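Local structure of SusD/RagB family nutrient-binding outer membrane lipoprotein (Bacteroides vulgatus, 4F7A) at residues Phe25-Lys30 against Phe34-Gly39; Tyr137-Phe140 against Thr145-Val148; Leu471-Asp476 against Lys486-Ala491. The protein probably binds glycans, perhaps mucin O-glycans, at the outer membrane as a SusD-like lipoprotein that would hand nutrients on for uptake. All coordinates share one frame; numbering follows the deposited sequence.

Contact 1: Phe25-Lys30 against Phe34-Gly39; sequences FETIQK and FNYDWG
Thr-27 lays its methyl group on one face of the Tyr-36 ring, and this meeting of side chains joins the last turns of helix 15-30 to the loop that leaves it. CG2 sits 3.9 Å from the centroid of the Tyr-36 ring and 15° off its normal, a CH-pi contact displaced toward the rim on the CE1 side. Two torsions bring the groups together: in Thr-27, CG2 is anti to the backbone N, and in Tyr-36, CG is likewise anti to its N (chi1 169°), which swings the ring back alongside the helix. Thr-27 OG1 comes within 3.7 Å of Tyr-36 CE1. A beta-branched threonine suits this place because its short methyl can direct its C-H bonds into an aromatic face.

The two segments form a helix and its exit loop, with the chain folding back on itself at the edge of the helical, TPR-like body of the SusD fold. Lys-30 O, near the helix end, accepts from Asn-35 N at 2.8 Å; the N-H points straight at it (173°), and the donor lies nearly in line with the C=O bond. Phe-34 CA adds a longer C-H...O approach to the same oxygen. Asn-35 carries its amide away from the helix, to Gln-249 O and Thr-43 N, and thereby ties the loop to its surroundings.

Lys-30 starts toward Tyr-36, its CB packing 4.2 Å from Tyr-36 CB, but the rest of the extended chain leads away beside its own helix. Lysine suits this position because it is long enough for its ammonium to reach a carboxylate one turn back. There NZ forms a salt bridge with Glu-26 OE2 at 2.6 Å, meeting the anti lone pair of that oxygen, and also bonds to Lys-246 O.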
# COMPACT_ATOMS: atom_id res chain seq x y z
N PHE A 25 -19.41 8.16 -5.42
CA PHE A 25 -18.19 8.56 -4.75
C PHE A 25 -18.04 7.93 -3.37
O PHE A 25 -16.94 7.63 -2.95
CB PHE A 25 -18.10 10.07 -4.65
CG PHE A 25 -17.67 10.71 -5.94
CD1 PHE A 25 -16.33 10.75 -6.28
CD2 PHE A 25 -18.60 11.20 -6.81
CE1 PHE A 25 -15.93 11.32 -7.49
CE2 PHE A 25 -18.23 11.74 -8.02
CZ PHE A 25 -16.87 11.82 -8.34
N GLU A 26 -19.17 7.73 -2.70
CA GLU A 26 -19.18 7.12 -1.39
C GLU A 26 -18.75 5.64 -1.48
O GLU A 26 -17.93 5.17 -0.69
CB GLU A 26 -20.57 7.22 -0.78
CG GLU A 26 -20.66 6.52 0.55
CD GLU A 26 -22.06 6.59 1.19
OE1 GLU A 26 -22.96 7.27 0.66
OE2 GLU A 26 -22.23 5.94 2.24
N THR A 27 -19.33 4.91 -2.42
CA THR A 27 -18.96 3.50 -2.62
C THR A 27 -17.49 3.34 -3.02
O THR A 27 -16.78 2.47 -2.50
CB THR A 27 -19.86 2.88 -3.68
OG1 THR A 27 -21.21 2.94 -3.21
CG2 THR A 27 -19.48 1.41 -3.98
N ILE A 28 -17.02 4.20 -3.92
CA ILE A 28 -15.63 4.09 -4.38
C ILE A 28 -14.66 4.35 -3.23
O ILE A 28 -13.72 3.59 -3.02
CB ILE A 28 -15.32 5.08 -5.54
CG1 ILE A 28 -16.15 4.72 -6.78
CG2 ILE A 28 -13.82 5.04 -5.90
CD1 ILE A 28 -16.30 5.90 -7.79
N GLN A 29 -14.87 5.44 -2.49
CA GLN A 29 -13.97 5.80 -1.40
C GLN A 29 -13.98 4.77 -0.24
O GLN A 29 -12.95 4.49 0.37
CB GLN A 29 -14.23 7.23 -0.94
CG GLN A 29 -13.61 8.22 -1.95
CD GLN A 29 -14.03 9.64 -1.75
OE1 GLN A 29 -13.25 10.48 -1.25
NE2 GLN A 29 -15.29 9.94 -2.09
N LYS A 30 -15.14 4.17 0.02
CA LYS A 30 -15.22 3.10 1.01
C LYS A 30 -14.59 1.80 0.53
O LYS A 30 -14.30 0.92 1.33
CB LYS A 30 -16.67 2.82 1.38
CG LYS A 30 -17.31 3.96 2.15
CD LYS A 30 -18.72 3.59 2.61
CE LYS A 30 -19.30 4.69 3.51
NZ LYS A 30 -20.74 4.49 3.86
N PHE A 34 -10.73 -1.48 1.72
CA PHE A 34 -12.10 -1.91 1.47
C PHE A 34 -12.86 -2.10 2.76
O PHE A 34 -12.47 -2.90 3.60
CB PHE A 34 -12.09 -3.22 0.68
CG PHE A 34 -13.45 -3.68 0.26
CD1 PHE A 34 -14.25 -4.40 1.14
CD2 PHE A 34 -13.93 -3.40 -1.00
CE1 PHE A 34 -15.50 -4.83 0.77
CE2 PHE A 34 -15.20 -3.82 -1.38
CZ PHE A 34 -15.98 -4.54 -0.51
N ASN A 35 -13.95 -1.36 2.92
CA ASN A 35 -14.90 -1.67 3.99
C ASN A 35 -16.30 -1.24 3.61
O ASN A 35 -17.05 -0.66 4.41
CB ASN A 35 -14.45 -1.09 5.32
CG ASN A 35 -14.89 -1.93 6.51
OD1 ASN A 35 -15.09 -3.16 6.38
ND2 ASN A 35 -15.04 -1.30 7.68
N TYR A 36 -16.65 -1.58 2.38
CA TYR A 36 -17.94 -1.29 1.81
C TYR A 36 -18.90 -2.43 2.09
O TYR A 36 -18.61 -3.59 1.78
CB TYR A 36 -17.80 -1.08 0.29
CG TYR A 36 -19.13 -1.04 -0.43
CD1 TYR A 36 -19.99 0.04 -0.28
CD2 TYR A 36 -19.54 -2.09 -1.23
CE1 TYR A 36 -21.23 0.07 -0.92
CE2 TYR A 36 -20.77 -2.07 -1.87
CZ TYR A 36 -21.60 -0.98 -1.72
OH TYR A 36 -22.81 -0.97 -2.35
N ASP A 37 -20.05 -2.09 2.66
CA ASP A 37 -21.07 -3.08 3.03
C ASP A 37 -22.07 -3.23 1.88
O ASP A 37 -22.92 -2.35 1.69
CB ASP A 37 -21.80 -2.63 4.30
CG ASP A 37 -22.72 -3.70 4.89
OD1 ASP A 37 -23.05 -4.71 4.22
OD2 ASP A 37 -23.10 -3.54 6.07
N TRP A 38 -21.98 -4.34 1.16
CA TRP A 38 -22.87 -4.63 0.04
C TRP A 38 -24.16 -5.30 0.50
O TRP A 38 -25.02 -5.58 -0.33
CB TRP A 38 -22.19 -5.46 -1.04
CG TRP A 38 -21.85 -6.88 -0.65
CD1 TRP A 38 -22.68 -7.96 -0.69
CD2 TRP A 38 -20.59 -7.36 -0.17
NE1 TRP A 38 -22.02 -9.08 -0.26
CE2 TRP A 38 -20.74 -8.74 0.08
CE3 TRP A 38 -19.36 -6.77 0.11
CZ2 TRP A 38 -19.70 -9.53 0.57
CZ3 TRP A 38 -18.34 -7.55 0.59
CH2 TRP A 38 -18.51 -8.91 0.82
N GLY A 39 -24.30 -5.52 1.80
CA GLY A 39 -25.46 -6.20 2.37
C GLY A 39 -25.11 -7.33 3.33
O GLY A 39 -26.00 -7.90 3.96

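Contact 2: Tyr137-Phe140 against Thr145-Val148; sequences YSKF and TNSV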
# COMPACT_ATOMS: atom_id res chain seq x y z
N TYR A 137 -8.58 -3.25 -17.19
CA TYR A 137 -8.63 -1.81 -16.91
C TYR A 137 -8.96 -0.99 -18.13
O TYR A 137 -10.12 -0.56 -18.28
CB TYR A 137 -7.32 -1.35 -16.24
CG TYR A 137 -7.38 0.06 -15.73
CD1 TYR A 137 -8.01 0.34 -14.52
CD2 TYR A 137 -6.84 1.11 -16.45
CE1 TYR A 137 -8.12 1.66 -14.06
CE2 TYR A 137 -6.92 2.43 -15.98
CZ TYR A 137 -7.56 2.69 -14.78
OH TYR A 137 -7.65 3.96 -14.29
N SER A 138 -8.00 -0.79 -19.03
CA SER A 138 -8.23 0.13 -20.16
C SER A 138 -9.35 -0.37 -21.07
O SER A 138 -10.02 0.42 -21.75
CB SER A 138 -6.94 0.37 -20.97
OG SER A 138 -6.64 -0.74 -21.78
N LYS A 139 -9.60 -1.68 -21.07
CA LYS A 139 -10.63 -2.23 -21.95
C LYS A 139 -11.95 -2.57 -21.23
O LYS A 139 -12.86 -3.13 -21.83
CB LYS A 139 -10.08 -3.42 -22.71
CG LYS A 139 -8.93 -2.97 -23.64
CD LYS A 139 -8.30 -4.10 -24.44
CE LYS A 139 -7.37 -4.94 -23.59
NZ LYS A 139 -6.61 -6.04 -24.36
N PHE A 140 -12.06 -2.21 -19.96
CA PHE A 140 -13.28 -2.50 -19.20
C PHE A 140 -14.50 -1.87 -19.87
O PHE A 140 -14.46 -0.73 -20.32
CB PHE A 140 -13.16 -2.01 -17.77
CG PHE A 140 -14.33 -2.40 -16.90
CD1 PHE A 140 -14.39 -3.66 -16.30
CD2 PHE A 140 -15.37 -1.51 -16.68
CE1 PHE A 140 -15.46 -4.04 -15.50
CE2 PHE A 140 -16.46 -1.87 -15.87
CZ PHE A 140 -16.51 -3.13 -15.28
N THR A 145 -12.28 -8.41 -27.74
CA THR A 145 -11.97 -9.84 -27.76
C THR A 145 -11.12 -10.24 -26.56
O THR A 145 -11.43 -11.21 -25.88
CB THR A 145 -11.15 -10.19 -29.02
OG1 THR A 145 -11.80 -9.67 -30.17
CG2 THR A 145 -11.00 -11.71 -29.15
N ASN A 146 -10.04 -9.48 -26.32
CA ASN A 146 -9.16 -9.70 -25.16
C ASN A 146 -9.31 -8.51 -24.21
O ASN A 146 -8.98 -7.37 -24.55
CB ASN A 146 -7.70 -9.88 -25.63
CG ASN A 146 -6.75 -10.23 -24.49
OD1 ASN A 146 -7.04 -9.99 -23.31
ND2 ASN A 146 -5.62 -10.83 -24.83
N SER A 147 -9.84 -8.79 -23.02
CA SER A 147 -10.16 -7.76 -22.02
C SER A 147 -8.97 -7.32 -21.16
O SER A 147 -9.08 -6.39 -20.35
CB SER A 147 -11.23 -8.35 -21.09
OG SER A 147 -10.80 -9.63 -20.58
N VAL A 148 -7.83 -7.99 -21.33
CA VAL A 148 -6.73 -7.88 -20.38
C VAL A 148 -5.70 -6.82 -20.78
O VAL A 148 -5.28 -6.75 -21.94
CB VAL A 148 -6.03 -9.26 -20.23
CG1 VAL A 148 -4.72 -9.15 -19.40
CG2 VAL A 148 -6.98 -10.25 -19.58
O HOH W 1 -8.11 -3.96 -19.95
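Lys-139 reaches from a type I beta turn, Tyr-137 to Phe-140, to the loop segment 145-148, bridging two parts of the connection between helices 111-132 and 151-174. Its CB lies 3.9 Å from Ser-147 O. With CG anti to the carbonyl carbon, the chain runs on until it bends at chi3 (-77°), and this bend turns its end onto the backbone of the other segment. CD passes 3.3 Å from Asn-146 O, while CE is almost equally close to that oxygen and to Val-148 O. At the tip, NZ donates to Asn-146 O at 2.7 Å and to Val-148 O at 2.9 Å, standing well above both carbonyl planes, by 48° and 44°. Lysine suits the site because its ammonium carries several N-H groups on a flexible arm, enough to hold two carbonyls at once. A methionine here would probably leave these two carbonyl oxygens without their shared donor and let the 145-148 loop shift. Asn-146 closes an Asx turn on the receiving side, its OD1 accepting from Val-148 N. Ser-147 turns its hydroxyl to Gln-484, and its carbonyl faces the beta turn instead. Between the segments a water accepts from Tyr-137 N and Lys-139 N and donates to Ser-147 O, the last bond measuring 2.6 Å from water to oxygen.

Contact 3: Leu471-Asp476 against Lys486-Ala491; sequences LPFSQD and KNLCTA
Phe-473 meets Leu-488 where the approach to helix 475-480 passes helix 482-492. Ahead of it in the chain, Leu-471 is held by backbone hydrogen bonds with Thr-131 and packs on the end of helix 111-132, and Pro-472 rests on Leu-77, so the extended chain lies against these neighbours before it reaches Phe-473.

Phe-473 carries the whole contact. With CG anti to its carbonyl carbon (chi1 -63°), the ring projects toward the helix and lays one face over Leu-488. CB of Leu-488 stands 3.7 Å from the centroid of the Phe-473 ring, 14° off the normal, a CH-pi contact shifted toward the rim. The methyls of Leu-488 approach the ring more loosely, CD1 4.1 Å from Phe-473 CD1 and CD2 4.1 Å from Phe-473 CE1. The far end of the ring reaches the helix backbone: Phe-473 CZ lies 3.5 Å from Leu-488 O. Cys-489 adds its sulfur at an oblique angle, SG 4.2 Å from Phe-473 CD2, a sulfur-aromatic contact. Phenylalanine fits here because a flat apolar ring can cover a leucine side chain and reach the backbone carbonyl beside it, and leucine offers a branched surface broad enough to meet it. Arg-470 makes a cation-pi contact with the same ring.

Ser-474 follows, at the N-cap of helix 475-480. Its OG accepts from Asp-477 N, as a small hydroxyl residue at that position can, and also bonds to Asn-87 OD1. Asp-476 sends OD2 to Asn-87 ND2, so one asparagine of helix 84-104 engages both residues.

Through Phe-473 the lead-in to helix 475-480 is packed on helix 482-492, the helix after the one Ser-474 caps, near the C-terminal end of this helix-rich, TPR-like SusD fold.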
# COMPACT_ATOMS: atom_id res chain seq x y z
N LEU A 471 0.33 -12.27 -5.82
CA LEU A 471 -0.73 -13.24 -5.55
C LEU A 471 -1.21 -13.85 -6.86
O LEU A 471 -1.26 -13.18 -7.90
CB LEU A 471 -1.91 -12.59 -4.82
CG LEU A 471 -1.59 -11.96 -3.45
CD1 LEU A 471 -2.91 -11.51 -2.78
CD2 LEU A 471 -0.76 -12.90 -2.54
N PRO A 472 -1.58 -15.13 -6.82
CA PRO A 472 -2.16 -15.73 -8.04
C PRO A 472 -3.47 -15.08 -8.45
O PRO A 472 -4.15 -14.51 -7.62
CB PRO A 472 -2.41 -17.19 -7.65
CG PRO A 472 -1.51 -17.43 -6.47
CD PRO A 472 -1.48 -16.10 -5.73
N PHE A 473 -3.81 -15.18 -9.73
CA PHE A 473 -5.08 -14.68 -10.22
C PHE A 473 -6.28 -15.33 -9.50
O PHE A 473 -6.19 -16.44 -8.95
CB PHE A 473 -5.22 -14.91 -11.73
CG PHE A 473 -4.21 -14.19 -12.56
CD1 PHE A 473 -4.16 -12.81 -12.55
CD2 PHE A 473 -3.36 -14.89 -13.42
CE1 PHE A 473 -3.26 -12.14 -13.33
CE2 PHE A 473 -2.45 -14.23 -14.20
CZ PHE A 473 -2.40 -12.83 -14.15
N SER A 474 -7.39 -14.61 -9.48
CA SER A 474 -8.60 -15.12 -8.84
C SER A 474 -9.12 -16.35 -9.56
O SER A 474 -9.54 -16.24 -10.72
CB SER A 474 -9.70 -14.07 -8.86
OG SER A 474 -10.92 -14.65 -8.42
N GLN A 475 -9.17 -17.50 -8.86
CA GLN A 475 -9.81 -18.68 -9.42
C GLN A 475 -11.32 -18.55 -9.49
O GLN A 475 -11.95 -19.22 -10.29
CB GLN A 475 -9.40 -19.96 -8.70
CG GLN A 475 -7.99 -20.43 -9.09
CD GLN A 475 -7.88 -20.74 -10.58
OE1 GLN A 475 -8.67 -21.52 -11.14
NE2 GLN A 475 -6.89 -20.15 -11.23
N ASP A 476 -11.92 -17.66 -8.68
CA ASP A 476 -13.36 -17.41 -8.81
C ASP A 476 -13.65 -16.75 -10.15
O ASP A 476 -14.59 -17.14 -10.85
CB ASP A 476 -13.87 -16.55 -7.63
CG ASP A 476 -13.52 -17.17 -6.30
OD1 ASP A 476 -14.15 -18.18 -5.97
OD2 ASP A 476 -12.55 -16.72 -5.63
N LYS A 486 -6.87 -17.44 -19.29
CA LYS A 486 -5.79 -17.73 -20.22
C LYS A 486 -5.10 -16.43 -20.66
O LYS A 486 -3.87 -16.37 -20.70
CB LYS A 486 -6.30 -18.49 -21.44
CG LYS A 486 -5.19 -18.68 -22.51
CD LYS A 486 -5.70 -19.28 -23.80
CE LYS A 486 -6.68 -18.36 -24.53
NZ LYS A 486 -7.05 -18.93 -25.88
N ASN A 487 -5.90 -15.41 -20.98
CA ASN A 487 -5.34 -14.11 -21.38
C ASN A 487 -4.54 -13.39 -20.30
O ASN A 487 -3.54 -12.72 -20.61
CB ASN A 487 -6.44 -13.17 -21.90
CG ASN A 487 -7.04 -13.66 -23.20
OD1 ASN A 487 -6.40 -14.44 -23.93
ND2 ASN A 487 -8.28 -13.22 -23.50
N LEU A 488 -4.98 -13.53 -19.05
CA LEU A 488 -4.27 -12.99 -17.91
C LEU A 488 -2.91 -13.70 -17.75
O LEU A 488 -1.89 -13.05 -17.56
CB LEU A 488 -5.09 -13.13 -16.63
CG LEU A 488 -6.28 -12.18 -16.47
CD1 LEU A 488 -7.20 -12.69 -15.35
CD2 LEU A 488 -5.79 -10.73 -16.18
N CYS A 489 -2.92 -15.03 -17.85
CA CYS A 489 -1.71 -15.83 -17.83
C CYS A 489 -0.71 -15.47 -18.93
O CYS A 489 0.49 -15.30 -18.65
CB CYS A 489 -2.05 -17.32 -17.88
SG CYS A 489 -2.77 -17.88 -16.31
N THR A 490 -1.20 -15.34 -20.16
CA THR A 490 -0.38 -14.86 -21.27
C THR A 490 0.25 -13.50 -20.98
O THR A 490 1.47 -13.32 -21.19
CB THR A 490 -1.19 -14.81 -22.57
OG1 THR A 490 -1.68 -16.13 -22.83
CG2 THR A 490 -0.34 -14.30 -23.78
N ALA A 491 -0.54 -12.56 -20.47
CA ALA A 491 -0.05 -11.22 -20.14
C ALA A 491 0.97 -11.24 -19.01
O ALA A 491 1.81 -10.36 -18.93
CB ALA A 491 -1.23 -10.25 -19.79

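How the contacts relate
Contacts 2 and 3 are neighbours, with centres 13 Å apart, and they touch directly. Val-148, from the loop of contact 2, sets its CG2 3.6 Å from Leu-488 CD2, and its CG1 lies 3.7 Å from Ala-491 CB, so helix 482-492 is packed by Phe-473 and by Val-148 through the same leucine. Asn-146 packs on Asn-487 beside them. Contact 1 stands apart: its centre is 24 Å from that of contact 2 and 25 Å from that of contact 3, with nearest atoms about 10 and 12 Å away. A glycerol, probably a crystallisation additive, lies about 5 Å from the Ser-147 side chain.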